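Local coordinates for protein N(G),N(G)-dimethylarginine dimethylaminohydrolase (Pseudomonas aeruginosa, PDB 1H70) that hydrolyses N(G),N(G)-dimethyl-L-arginine and N(G)-monomethyl-L-arginine to L-citrulline, releasing dimethylamine or methylamine, at residues F64-V69 / G247-S252; T79-E84 / T113-D118; E106-P111 / A139-A144; I128-R133 / V155-K160. The protein carries 1 engineered substitution. All coordinates share one frame; numbering follows the deposited sequence.

Contact 1: residues F64-V69 / G247-S252; sequences FVEDPV and GVSSMS. Engineered in segment 247-252: S250 (natural residue Cys). With CIR (citrulline), chain B.
E66 N donates to S250 O at 3.1 Å, joining two irregular loops whose CA atoms come closest at F64 and M251, 4.6 Å apart. The donor stands above the carbonyl plane of S250. A type I beta turn from S249 to S252 shapes the second loop. The F64 ring has S250 O at its edge, and its CD2 lies 3.4 Å from S250 CB. M251 runs beside this ring, its CG 3.8 Å from F64 CD2. E66 reaches across with CG anti to the backbone N (chi1 168°). Its OE1 comes 2.7 Å from S249 OG, a hydroxyl also near N205. OE2 is met by R254 and K165. Citrulline C3 lies 3.7 Å from F64 CD1. D67 takes N6 on OD2 and N8 on OD1, while E66 OE1 takes N8 at 3.1 Å. The engineered S250, a cysteine in nature and the inferred nucleophile position, donates from OG to citrulline O7 at 2.5 Å. G247 N donates to that OG. Two carboxylates grip the ureido N-H groups, with the S250 side chain at the carbonyl oxygen. This is consistent with fixing a substrate guanidinium beside the nucleophile.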
loop_
_atom_site.group_PDB
_atom_site.type_symbol
_atom_site.label_atom_id
_atom_site.label_comp_id
_atom_site.label_asym_id
_atom_site.label_seq_id
_atom_site.Cartn_x
_atom_site.Cartn_y
_atom_site.Cartn_z
ATOM N N PHE A 64 -0.069 -5.781 7.247
ATOM C CA PHE A 64 -0.399 -5.018 6.050
ATOM C C PHE A 64 -1.455 -3.950 6.333
ATOM O O PHE A 64 -2.602 -3.988 5.833
ATOM C CB PHE A 64 -0.853 -5.955 4.920
ATOM C CG PHE A 64 0.209 -6.977 4.579
ATOM C CD1 PHE A 64 -0.078 -8.334 4.606
ATOM C CD2 PHE A 64 1.488 -6.558 4.267
ATOM C CE1 PHE A 64 0.904 -9.267 4.305
ATOM C CE2 PHE A 64 2.492 -7.496 3.950
ATOM C CZ PHE A 64 2.188 -8.844 3.962
ATOM N N VAL A 65 -1.044 -2.966 7.124
ATOM C CA VAL A 65 -1.917 -1.872 7.549
ATOM C C VAL A 65 -2.412 -0.975 6.413
ATOM O O VAL A 65 -3.391 -0.224 6.599
ATOM C CB VAL A 65 -1.249 -0.990 8.635
ATOM C CG1 VAL A 65 -0.994 -1.822 9.888
ATOM C CG2 VAL A 65 0.045 -0.329 8.102
ATOM N N GLU A 66 -1.790 -1.064 5.239
ATOM C CA GLU A 66 -2.293 -0.299 4.105
ATOM C C GLU A 66 -3.754 -0.630 3.794
ATOM O O GLU A 66 -4.484 0.261 3.433
ATOM C CB GLU A 66 -1.450 -0.586 2.853
ATOM C CG GLU A 66 -2.047 -0.065 1.553
ATOM C CD GLU A 66 -0.994 0.242 0.510
ATOM O OE1 GLU A 66 -0.597 -0.692 -0.220
ATOM O OE2 GLU A 66 -0.572 1.399 0.405
ATOM N N ASP A 67 -4.187 -1.880 3.931
ATOM C CA ASP A 67 -5.558 -2.229 3.502
ATOM C C ASP A 67 -6.746 -1.707 4.312
ATOM O O ASP A 67 -7.741 -1.263 3.738
ATOM C CB ASP A 67 -5.625 -3.729 3.218
ATOM C CG ASP A 67 -4.643 -4.110 2.148
ATOM O OD1 ASP A 67 -4.640 -3.424 1.082
ATOM O OD2 ASP A 67 -3.860 -5.046 2.315
ATOM N N PRO A 68 -6.691 -1.745 5.641
ATOM C CA PRO A 68 -7.827 -1.294 6.454
ATOM C C PRO A 68 -8.158 0.202 6.475
ATOM O O PRO A 68 -9.207 0.550 7.018
ATOM C CB PRO A 68 -7.484 -1.784 7.869
ATOM C CG PRO A 68 -6.038 -2.161 7.852
ATOM C CD PRO A 68 -5.609 -2.341 6.445
ATOM N N VAL A 69 -7.343 1.098 5.920
ATOM C CA VAL A 69 -7.627 2.516 5.981
ATOM C C VAL A 69 -6.992 3.258 4.822
ATOM O O VAL A 69 -5.967 2.840 4.289
ATOM C CB VAL A 69 -6.987 3.231 7.216
ATOM C CG1 VAL A 69 -7.705 4.568 7.472
ATOM C CG2 VAL A 69 -6.952 2.392 8.485
ATOM N N GLY A 247 4.288 -6.081 0.011
ATOM C CA GLY A 247 5.547 -5.373 -0.145
ATOM C C GLY A 247 5.622 -4.125 0.727
ATOM O O GLY A 247 4.920 -3.991 1.731
ATOM N N VAL A 248 6.475 -3.189 0.306
ATOM C CA VAL A 248 6.672 -1.964 1.034
ATOM C C VAL A 248 5.452 -1.043 1.076
ATOM O O VAL A 248 5.299 -0.373 2.069
ATOM C CB VAL A 248 7.948 -1.195 0.582
ATOM C CG1 VAL A 248 9.199 -2.036 0.830
ATOM C CG2 VAL A 248 7.898 -0.793 -0.877
ATOM N N SER A 249 4.590 -0.984 0.056
ATOM C CA SER A 249 3.443 -0.071 0.173
ATOM C C SER A 249 2.472 -0.648 1.192
ATOM O O SER A 249 1.845 0.049 1.964
ATOM C CB SER A 249 2.700 0.138 -1.159
ATOM O OG SER A 249 1.830 -0.949 -1.397
ATOM N N SER A 250 2.394 -1.963 1.203
ATOM C CA SER A 250 1.475 -2.730 2.048
ATOM C C SER A 250 1.655 -2.555 3.533
ATOM O O SER A 250 0.689 -2.692 4.294
ATOM C CB SER A 250 1.728 -4.221 1.766
ATOM O OG SER A 250 1.986 -4.385 0.373
ATOM N N MET A 251 2.894 -2.330 3.939
ATOM C CA MET A 251 3.277 -2.315 5.333
ATOM C C MET A 251 3.167 -0.990 6.073
ATOM O O MET A 251 3.563 -0.905 7.253
ATOM C CB MET A 251 4.667 -2.957 5.443
ATOM C CG MET A 251 4.514 -4.471 5.200
ATOM S SD MET A 251 6.023 -5.403 5.574
ATOM C CE MET A 251 7.050 -4.668 4.291
ATOM N N SER A 252 2.642 0.051 5.416
ATOM C CA SER A 252 2.469 1.294 6.162
ATOM C C SER A 252 1.351 2.139 5.612
ATOM O O SER A 252 0.840 1.871 4.524
ATOM C CB SER A 252 3.744 2.144 6.242
ATOM O OG SER A 252 4.373 2.434 4.990
HETATM C C CIR B . -3.580 -10.643 1.722
HETATM O O CIR B . -4.531 -9.848 1.992
HETATM O OXT CIR B . -3.781 -11.636 0.908
HETATM C CA CIR B . -2.207 -10.395 2.286
HETATM N N CIR B . -1.493 -11.677 2.445
HETATM C C3 CIR B . -1.421 -9.441 1.352
HETATM C C4 CIR B . -2.058 -8.040 1.393
HETATM C C5 CIR B . -1.306 -7.120 0.447
HETATM N N6 CIR B . -1.841 -5.753 0.509
HETATM C C7 CIR B . -1.294 -4.698 -0.074
HETATM O O7 CIR B . -0.247 -4.760 -0.736
HETATM N N8 CIR B . -1.898 -3.503 0.079
HETATM O O HOH W 1 -0.881 2.821 2.587
#

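Contact 2: residues T79-E84 / T113-D118; sequences TRPGAE and TVEAGD
The carboxylate of E115 meets the backbone of G82 and A83 through one oxygen, OE2. A83 N approaches E115 OE2 nearly head-on to its C-O bond, at 3.0 Å. G82 N makes a weak bond to the same oxygen. P81 CB and G82 N are displaced to opposite sides of the carboxylate plane. The other oxygen, OE1, is held by H163 and R133, both residues of the citrulline pocket. The backbone motif here is a single antiparallel bridge, the hydrogen-bonded pair R80 and V114, between two loops that run at a steep angle to each other. Its two bonds differ. R80 N lies in the carbonyl plane of V114, on a lone pair of V114 O, at 3.2 Å. V114 N reaches R80 O at 2.8 Å from well above the carbonyl plane. T113 CA adds a CH...O contact to R80 O. Beyond the bridge, 116-118 forms a short 3-10 turn that carries G117 into the pocket. E115 has CG anti to its carbonyl carbon (chi1 -73°), and its extended chain passes alongside P81 to the backbone N-H groups of G82 and A83. R80 crosses T113 at about a right angle, and its NH1 bonds to G112 O. T79 also crosses V114 at about a right angle. T79 OG1 bonds to D67 O, while T79 CG2 rests 3.9 Å from V114 CG1.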
loop_
_atom_site.group_PDB
_atom_site.type_symbol
_atom_site.label_atom_id
_atom_site.label_comp_id
_atom_site.label_asym_id
_atom_site.label_seq_id
_atom_site.Cartn_x
_atom_site.Cartn_y
_atom_site.Cartn_z
ATOM N N THR A 79 -11.732 1.315 5.717
ATOM C CA THR A 79 -12.259 0.535 4.611
ATOM C C THR A 79 -13.115 -0.632 5.097
ATOM O O THR A 79 -13.636 -0.626 6.223
ATOM C CB THR A 79 -11.102 0.061 3.713
ATOM O OG1 THR A 79 -10.253 -0.835 4.446
ATOM C CG2 THR A 79 -10.220 1.249 3.256
ATOM N N ARG A 80 -13.317 -1.620 4.228
ATOM C CA ARG A 80 -14.106 -2.800 4.544
ATOM C C ARG A 80 -13.541 -3.953 3.709
ATOM O O ARG A 80 -13.998 -4.243 2.602
ATOM C CB ARG A 80 -15.582 -2.547 4.215
ATOM C CG ARG A 80 -16.519 -3.632 4.752
ATOM C CD ARG A 80 -17.966 -3.120 4.935
ATOM N NE ARG A 80 -18.836 -4.197 5.393
ATOM C CZ ARG A 80 -19.397 -5.109 4.602
ATOM N NH1 ARG A 80 -19.216 -5.066 3.285
ATOM N NH2 ARG A 80 -20.176 -6.056 5.131
ATOM N N PRO A 81 -12.489 -4.574 4.223
ATOM C CA PRO A 81 -11.787 -5.629 3.489
ATOM C C PRO A 81 -12.674 -6.706 2.905
ATOM O O PRO A 81 -13.637 -7.173 3.524
ATOM C CB PRO A 81 -10.787 -6.178 4.491
ATOM C CG PRO A 81 -10.484 -4.986 5.385
ATOM C CD PRO A 81 -11.834 -4.265 5.507
ATOM N N GLY A 82 -12.347 -7.078 1.672
ATOM C CA GLY A 82 -13.073 -8.128 0.980
ATOM C C GLY A 82 -12.684 -9.482 1.560
ATOM O O GLY A 82 -13.495 -10.396 1.575
ATOM N N ALA A 83 -11.440 -9.633 2.010
ATOM C CA ALA A 83 -11.000 -10.905 2.568
ATOM C C ALA A 83 -11.642 -11.133 3.928
ATOM O O ALA A 83 -11.399 -10.349 4.839
ATOM C CB ALA A 83 -9.497 -10.916 2.696
ATOM N N GLU A 84 -12.424 -12.202 4.059
ATOM C CA GLU A 84 -13.126 -12.551 5.306
ATOM C C GLU A 84 -12.263 -12.464 6.573
ATOM O O GLU A 84 -12.657 -11.866 7.574
ATOM C CB GLU A 84 -13.652 -14.003 5.194
ATOM N N THR A 113 -17.038 -3.208 -0.387
ATOM C CA THR A 113 -15.879 -3.926 0.077
ATOM C C THR A 113 -14.698 -3.098 -0.485
ATOM O O THR A 113 -14.698 -2.743 -1.663
ATOM C CB THR A 113 -16.142 -5.332 -0.526
ATOM O OG1 THR A 113 -16.514 -6.317 0.480
ATOM C CG2 THR A 113 -15.115 -5.788 -1.397
ATOM N N VAL A 114 -13.746 -2.661 0.347
ATOM C CA VAL A 114 -12.587 -1.900 -0.173
ATOM C C VAL A 114 -11.339 -2.304 0.599
ATOM O O VAL A 114 -11.421 -2.450 1.802
ATOM C CB VAL A 114 -12.682 -0.362 0.015
ATOM C CG1 VAL A 114 -11.371 0.349 -0.352
ATOM C CG2 VAL A 114 -13.787 0.263 -0.849
ATOM N N GLU A 115 -10.214 -2.471 -0.090
ATOM C CA GLU A 115 -8.917 -2.680 0.566
ATOM C C GLU A 115 -8.043 -1.604 -0.062
ATOM O O GLU A 115 -7.916 -1.566 -1.283
ATOM C CB GLU A 115 -8.326 -4.091 0.394
ATOM C CG GLU A 115 -9.088 -5.099 1.245
ATOM C CD GLU A 115 -8.698 -6.551 1.042
ATOM O OE1 GLU A 115 -7.612 -6.820 0.482
ATOM O OE2 GLU A 115 -9.485 -7.417 1.482
ATOM N N ALA A 116 -7.449 -0.746 0.783
ATOM C CA ALA A 116 -6.697 0.413 0.296
ATOM C C ALA A 116 -5.462 0.158 -0.548
ATOM O O ALA A 116 -4.933 1.090 -1.158
ATOM C CB ALA A 116 -6.378 1.408 1.443
ATOM N N GLY A 117 -5.010 -1.088 -0.647
ATOM C CA GLY A 117 -3.899 -1.433 -1.539
ATOM C C GLY A 117 -4.342 -1.244 -2.990
ATOM O O GLY A 117 -3.534 -1.164 -3.911
ATOM N N ASP A 118 -5.664 -1.177 -3.192
ATOM C CA ASP A 118 -6.259 -0.951 -4.503
ATOM C C ASP A 118 -6.311 0.536 -4.848
ATOM O O ASP A 118 -6.788 0.907 -5.916
ATOM C CB ASP A 118 -7.685 -1.498 -4.550
ATOM C CG ASP A 118 -7.753 -2.958 -4.949
ATOM O OD1 ASP A 118 -7.112 -3.315 -5.974
ATOM O OD2 ASP A 118 -8.460 -3.783 -4.296
#

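Contact 3: residues E106-P111 / A139-A144; sequences ERIEAP and ARQMIA
Q141 points from its helix at the backbone of E109 and holds it with both ends of the side-chain amide. Its OE1 accepts from E109 N at 2.9 Å. This bond is almost straight, with an angle of 176° at the hydrogen, and the donor lies in the carbonyl plane of Q141 on a lone pair. NE2 returns a bond to E109 O, also at 2.9 Å. E109 O lies near the amide plane of Q141, but NE2 stands above the carbonyl plane of E109. The glutamine chain is extended beyond CG, which carries the amide from the helix surface to the loop.

I108 runs at a slant to Q141. Its CG2 comes 3.7 Å from Q141 OE1. The other branch turns to the helix, with CG1 anti to the carbonyl carbon (chi1 -58°). Its CD1 ends 3.8 Å from M142 N. M142 crosses I108 at about a right angle. Its chain bends at both later torsions, and CE curls back to 3.9 Å from I108 CD1. I77 and V114 cover the same two side chains.

The contact ties the end of strand 105-107 to helix 136-148, away from the citrulline site. Water 2 donates to Q141 OE1 and to R107 O, while E137 takes a second bond from NE2. Each end of the amide therefore has two partners, which fixes its rotation and tells its oxygen from its nitrogen.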
loop_
_atom_site.group_PDB
_atom_site.type_symbol
_atom_site.label_atom_id
_atom_site.label_comp_id
_atom_site.label_asym_id
_atom_site.label_seq_id
_atom_site.Cartn_x
_atom_site.Cartn_y
_atom_site.Cartn_z
ATOM N N GLU A 106 -14.205 8.706 8.237
ATOM C CA GLU A 106 -15.333 8.239 7.440
ATOM C C GLU A 106 -15.196 6.722 7.327
ATOM O O GLU A 106 -14.151 6.180 7.695
ATOM C CB GLU A 106 -15.268 8.852 6.046
ATOM C CG GLU A 106 -15.213 10.368 5.973
ATOM C CD GLU A 106 -16.573 11.056 6.001
ATOM O OE1 GLU A 106 -17.609 10.370 6.097
ATOM O OE2 GLU A 106 -16.601 12.318 5.921
ATOM N N ARG A 107 -16.228 6.024 6.848
ATOM C CA ARG A 107 -16.118 4.572 6.757
ATOM C C ARG A 107 -16.904 4.009 5.578
ATOM O O ARG A 107 -17.934 4.556 5.211
ATOM C CB ARG A 107 -16.584 3.899 8.050
ATOM C CG ARG A 107 -17.904 4.371 8.561
ATOM C CD ARG A 107 -18.527 3.506 9.640
ATOM N NE ARG A 107 -17.937 3.337 10.973
ATOM C CZ ARG A 107 -16.907 3.927 11.600
ATOM N NH1 ARG A 107 -16.150 4.847 11.050
ATOM N NH2 ARG A 107 -16.629 3.553 12.849
ATOM N N ILE A 108 -16.404 2.916 5.014
ATOM C CA ILE A 108 -17.106 2.201 3.953
ATOM C C ILE A 108 -18.091 1.273 4.651
ATOM O O ILE A 108 -17.761 0.740 5.713
ATOM C CB ILE A 108 -16.124 1.349 3.148
ATOM C CG1 ILE A 108 -15.023 2.216 2.558
ATOM C CG2 ILE A 108 -16.863 0.484 2.070
ATOM C CD1 ILE A 108 -15.471 3.208 1.491
ATOM N N GLU A 109 -19.278 1.068 4.070
ATOM C CA GLU A 109 -20.273 0.177 4.667
ATOM C C GLU A 109 -20.773 -0.859 3.680
ATOM O O GLU A 109 -20.550 -0.731 2.487
ATOM C CB GLU A 109 -21.543 0.938 5.025
ATOM C CG GLU A 109 -21.474 2.115 5.952
ATOM C CD GLU A 109 -22.866 2.724 6.043
ATOM O OE1 GLU A 109 -23.743 2.362 5.217
ATOM O OE2 GLU A 109 -23.065 3.553 6.945
ATOM N N ALA A 110 -21.490 -1.864 4.177
ATOM C CA ALA A 110 -22.075 -2.860 3.284
ATOM C C ALA A 110 -23.055 -2.154 2.372
ATOM O O ALA A 110 -23.656 -1.144 2.739
ATOM C CB ALA A 110 -22.796 -3.946 4.086
ATOM N N PRO A 111 -23.230 -2.667 1.157
ATOM C CA PRO A 111 -22.564 -3.876 0.662
ATOM C C PRO A 111 -21.237 -3.639 -0.071
ATOM O O PRO A 111 -20.826 -4.427 -0.941
ATOM C CB PRO A 111 -23.615 -4.424 -0.305
ATOM C CG PRO A 111 -24.227 -3.160 -0.910
ATOM C CD PRO A 111 -24.170 -2.106 0.170
ATOM N N ALA A 139 -15.839 1.022 -4.246
ATOM C CA ALA A 139 -15.192 2.106 -4.985
ATOM C C ALA A 139 -16.109 3.307 -5.040
ATOM O O ALA A 139 -15.681 4.449 -4.859
ATOM C CB ALA A 139 -14.839 1.660 -6.409
ATOM N N ARG A 140 -17.383 3.067 -5.346
ATOM C CA ARG A 140 -18.376 4.141 -5.416
ATOM C C ARG A 140 -18.468 4.919 -4.103
ATOM O O ARG A 140 -18.440 6.138 -4.097
ATOM C CB ARG A 140 -19.744 3.541 -5.736
ATOM C CG ARG A 140 -20.871 4.578 -5.870
ATOM C CD ARG A 140 -22.257 3.961 -5.827
ATOM N NE ARG A 140 -22.639 3.537 -4.486
ATOM C CZ ARG A 140 -23.049 4.365 -3.536
ATOM N NH1 ARG A 140 -23.098 5.668 -3.781
ATOM N NH2 ARG A 140 -23.401 3.899 -2.344
ATOM N N GLN A 141 -18.593 4.191 -2.991
ATOM C CA GLN A 141 -18.694 4.814 -1.686
ATOM C C GLN A 141 -17.448 5.644 -1.402
ATOM O O GLN A 141 -17.554 6.760 -0.907
ATOM C CB GLN A 141 -18.902 3.748 -0.612
ATOM C CG GLN A 141 -20.322 3.257 -0.522
ATOM C CD GLN A 141 -20.456 2.264 0.604
ATOM O OE1 GLN A 141 -19.927 2.494 1.684
ATOM N NE2 GLN A 141 -21.131 1.148 0.343
ATOM N N MET A 142 -16.276 5.104 -1.725
ATOM C CA MET A 142 -15.020 5.822 -1.506
ATOM C C MET A 142 -14.945 7.076 -2.368
ATOM O O MET A 142 -14.550 8.145 -1.900
ATOM C CB MET A 142 -13.819 4.902 -1.773
ATOM C CG MET A 142 -12.470 5.588 -1.540
ATOM S SD MET A 142 -12.171 5.913 0.213
ATOM C CE MET A 142 -11.750 4.260 0.807
ATOM N N ILE A 143 -15.315 6.969 -3.645
ATOM C CA ILE A 143 -15.238 8.177 -4.492
ATOM C C ILE A 143 -16.178 9.263 -3.948
ATOM O O ILE A 143 -15.818 10.448 -3.927
ATOM C CB ILE A 143 -15.534 7.849 -5.979
ATOM C CG1 ILE A 143 -14.328 7.068 -6.548
ATOM C CG2 ILE A 143 -15.767 9.122 -6.781
ATOM C CD1 ILE A 143 -14.605 6.309 -7.815
ATOM N N ALA A 144 -17.360 8.874 -3.468
ATOM C CA ALA A 144 -18.319 9.858 -2.933
ATOM C C ALA A 144 -17.749 10.578 -1.708
ATOM O O ALA A 144 -17.909 11.800 -1.561
ATOM C CB ALA A 144 -19.670 9.207 -2.624
HETATM O O HOH W 2 -20.022 4.729 3.027
#

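Contact 4: residues I128-R133 / V155-K160; sequences IGESAR and VVRLEK. With CIR (citrulline), chain B.
R157 meets E130 in a salt bridge with unequal geometry. R157 NH1 is 3.0 Å from E130 OE1, which lies in the guanidinium plane, yet the approach is from above the carboxylate plane. The two planes are 61° apart. V155 CG1 covers one face of the same guanidinium, 3.6 Å above its centre. R157 folds back by a bend at chi2 (-59°), whereas E130 reaches out fully extended.

The backbones are a pair of parallel strands, 128-130 and 155-157, the two strands of a beta-alpha-beta crossover through helix 136-148. V156 holds both backbone bonds, giving N to I128 O at 2.8 Å and taking E130 N on its O. Past E130 the chains are bridged by water. L158 N donates to water 4, which lies 3.0 Å from E130 O. L158 packs back on the first segment, with CD2 on G129 CA and CD1 on S131 CB.

S131 OG accepts from R133 N at 3.1 Å, an ST turn, and D118 holds this hydroxyl too. R133, at the end of this turn, reaches citrulline. R133 NH1 bonds to citrulline O at 2.9 Å, and NH2 to citrulline OXT. The guanidinium therefore presents two N-H donors to the ligand carboxylate, one to each oxygen, which suits recognition of the amino-acid end of the ligand.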
loop_
_atom_site.group_PDB
_atom_site.type_symbol
_atom_site.label_atom_id
_atom_site.label_comp_id
_atom_site.label_asym_id
_atom_site.label_seq_id
_atom_site.Cartn_x
_atom_site.Cartn_y
_atom_site.Cartn_z
ATOM N N ILE A 128 -8.652 3.938 -8.079
ATOM C CA ILE A 128 -9.129 2.790 -7.320
ATOM C C ILE A 128 -9.350 1.551 -8.188
ATOM O O ILE A 128 -10.201 1.566 -9.085
ATOM C CB ILE A 128 -10.474 3.142 -6.650
ATOM C CG1 ILE A 128 -10.365 4.371 -5.760
ATOM C CG2 ILE A 128 -10.956 1.927 -5.834
ATOM C CD1 ILE A 128 -11.726 4.790 -5.171
ATOM N N GLY A 129 -8.595 0.475 -7.932
ATOM C CA GLY A 129 -8.763 -0.735 -8.726
ATOM C C GLY A 129 -9.985 -1.568 -8.349
ATOM O O GLY A 129 -10.359 -1.681 -7.162
ATOM N N GLU A 130 -10.652 -2.126 -9.363
ATOM C CA GLU A 130 -11.795 -3.007 -9.140
ATOM C C GLU A 130 -11.173 -4.400 -9.118
ATOM O O GLU A 130 -10.813 -4.928 -10.166
ATOM C CB GLU A 130 -12.853 -2.912 -10.242
ATOM C CG GLU A 130 -14.023 -3.893 -10.044
ATOM C CD GLU A 130 -15.032 -3.840 -11.183
ATOM O OE1 GLU A 130 -14.630 -3.571 -12.333
ATOM O OE2 GLU A 130 -16.244 -4.034 -10.923
ATOM N N SER A 131 -11.049 -4.987 -7.936
ATOM C CA SER A 131 -10.385 -6.295 -7.829
ATOM C C SER A 131 -11.249 -7.319 -7.110
ATOM O O SER A 131 -12.448 -7.104 -6.911
ATOM C CB SER A 131 -9.087 -6.098 -7.040
ATOM O OG SER A 131 -9.423 -5.704 -5.714
ATOM N N ALA A 132 -10.644 -8.433 -6.707
ATOM C CA ALA A 132 -11.379 -9.441 -5.938
ATOM C C ALA A 132 -11.617 -8.958 -4.521
ATOM O O ALA A 132 -12.485 -9.500 -3.804
ATOM C CB ALA A 132 -10.610 -10.748 -5.897
ATOM N N ARG A 133 -10.850 -7.954 -4.106
ATOM C CA ARG A 133 -10.946 -7.404 -2.755
ATOM C C ARG A 133 -11.726 -6.071 -2.675
ATOM O O ARG A 133 -12.285 -5.733 -1.636
ATOM C CB ARG A 133 -9.551 -7.185 -2.187
ATOM C CG ARG A 133 -8.694 -8.461 -2.141
ATOM C CD ARG A 133 -9.216 -9.467 -1.111
ATOM N NE ARG A 133 -8.393 -10.687 -1.078
ATOM C CZ ARG A 133 -7.247 -10.732 -0.445
ATOM N NH1 ARG A 133 -6.800 -9.672 0.227
ATOM N NH2 ARG A 133 -6.540 -11.864 -0.419
ATOM N N VAL A 155 -12.225 4.720 -11.228
ATOM C CA VAL A 155 -12.044 3.270 -11.143
ATOM C C VAL A 155 -11.148 2.777 -12.259
ATOM O O VAL A 155 -11.285 3.219 -13.423
ATOM C CB VAL A 155 -13.393 2.520 -11.186
ATOM C CG1 VAL A 155 -13.224 1.014 -11.167
ATOM C CG2 VAL A 155 -14.233 2.931 -9.999
ATOM N N VAL A 156 -10.213 1.900 -11.901
ATOM C CA VAL A 156 -9.319 1.269 -12.861
ATOM C C VAL A 156 -9.667 -0.213 -12.887
ATOM O O VAL A 156 -9.726 -0.852 -11.842
ATOM C CB VAL A 156 -7.824 1.422 -12.453
ATOM C CG1 VAL A 156 -6.926 0.668 -13.442
ATOM C CG2 VAL A 156 -7.432 2.906 -12.429
ATOM N N ARG A 157 -9.885 -0.772 -14.075
ATOM C CA ARG A 157 -10.248 -2.182 -14.179
ATOM C C ARG A 157 -8.988 -3.041 -14.151
ATOM O O ARG A 157 -7.986 -2.653 -14.755
ATOM C CB ARG A 157 -11.031 -2.403 -15.482
ATOM C CG ARG A 157 -12.192 -1.426 -15.684
ATOM C CD ARG A 157 -13.266 -1.460 -14.570
ATOM N NE ARG A 157 -14.117 -0.271 -14.691
ATOM C CZ ARG A 157 -15.252 -0.025 -14.062
ATOM N NH1 ARG A 157 -15.781 -0.894 -13.207
ATOM N NH2 ARG A 157 -15.872 1.122 -14.295
ATOM N N LEU A 158 -9.000 -4.185 -13.458
ATOM C CA LEU A 158 -7.820 -5.069 -13.432
ATOM C C LEU A 158 -8.232 -6.528 -13.371
ATOM O O LEU A 158 -9.334 -6.852 -12.960
ATOM C CB LEU A 158 -6.843 -4.742 -12.281
ATOM C CG LEU A 158 -7.395 -4.871 -10.853
ATOM C CD1 LEU A 158 -7.265 -6.297 -10.340
ATOM C CD2 LEU A 158 -6.701 -3.882 -9.903
ATOM N N GLU A 159 -7.353 -7.429 -13.780
ATOM C CA GLU A 159 -7.734 -8.840 -13.738
ATOM C C GLU A 159 -6.619 -9.746 -13.259
ATOM O O GLU A 159 -6.898 -10.814 -12.704
ATOM C CB GLU A 159 -8.209 -9.346 -15.115
ATOM C CG GLU A 159 -9.559 -8.853 -15.633
ATOM C CD GLU A 159 -10.765 -9.110 -14.721
ATOM O OE1 GLU A 159 -10.948 -10.250 -14.250
ATOM O OE2 GLU A 159 -11.568 -8.172 -14.467
ATOM N N LYS A 160 -5.377 -9.331 -13.475
ATOM C CA LYS A 160 -4.208 -10.161 -13.160
ATOM C C LYS A 160 -3.458 -9.996 -11.837
ATOM O O LYS A 160 -2.506 -10.772 -11.578
ATOM C CB LYS A 160 -3.185 -10.032 -14.305
ATOM C CG LYS A 160 -3.643 -10.693 -15.618
ATOM C CD LYS A 160 -2.719 -10.276 -16.767
ATOM C CE LYS A 160 -3.052 -11.038 -18.037
ATOM N NZ LYS A 160 -2.139 -10.623 -19.174
HETATM C C CIR B . -3.580 -10.643 1.722
HETATM O O CIR B . -4.531 -9.848 1.992
HETATM O OXT CIR B . -3.781 -11.636 0.908
HETATM C CA CIR B . -2.207 -10.395 2.286
HETATM N N CIR B . -1.493 -11.677 2.445
HETATM C C3 CIR B . -1.421 -9.441 1.352
HETATM C C4 CIR B . -2.058 -8.040 1.393
HETATM C C5 CIR B . -1.306 -7.120 0.447
HETATM N N6 CIR B . -1.841 -5.753 0.509
HETATM C C7 CIR B . -1.294 -4.698 -0.074
HETATM O O7 CIR B . -0.247 -4.760 -0.736
HETATM N N8 CIR B . -1.898 -3.503 0.079
HETATM O O HOH W 3 -11.402 -6.801 -11.611
HETATM O O HOH W 4 -11.840 -4.935 -12.936
#

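How the contacts relate
Contacts 1 and 4 have centres 17 Å apart and do not touch, yet both bind citrulline, at its ureido and carboxylate ends. Contact 2 lies between them, its centre 11 Å from each. It meets contact 1 where D67 OD1 lies 2.9 Å from G117 N. It meets contact 4 where D118 OD2 lies 2.6 Å from S131 OG. E115 of contact 2 links it to H163, the inferred proton donor. Contact 3 is the outlying one, its centre 19 Å from that of contact 1, and the side chain of M142 is about 13 Å from citrulline. It packs on contact 2 through R80 and on contact 4 through I128.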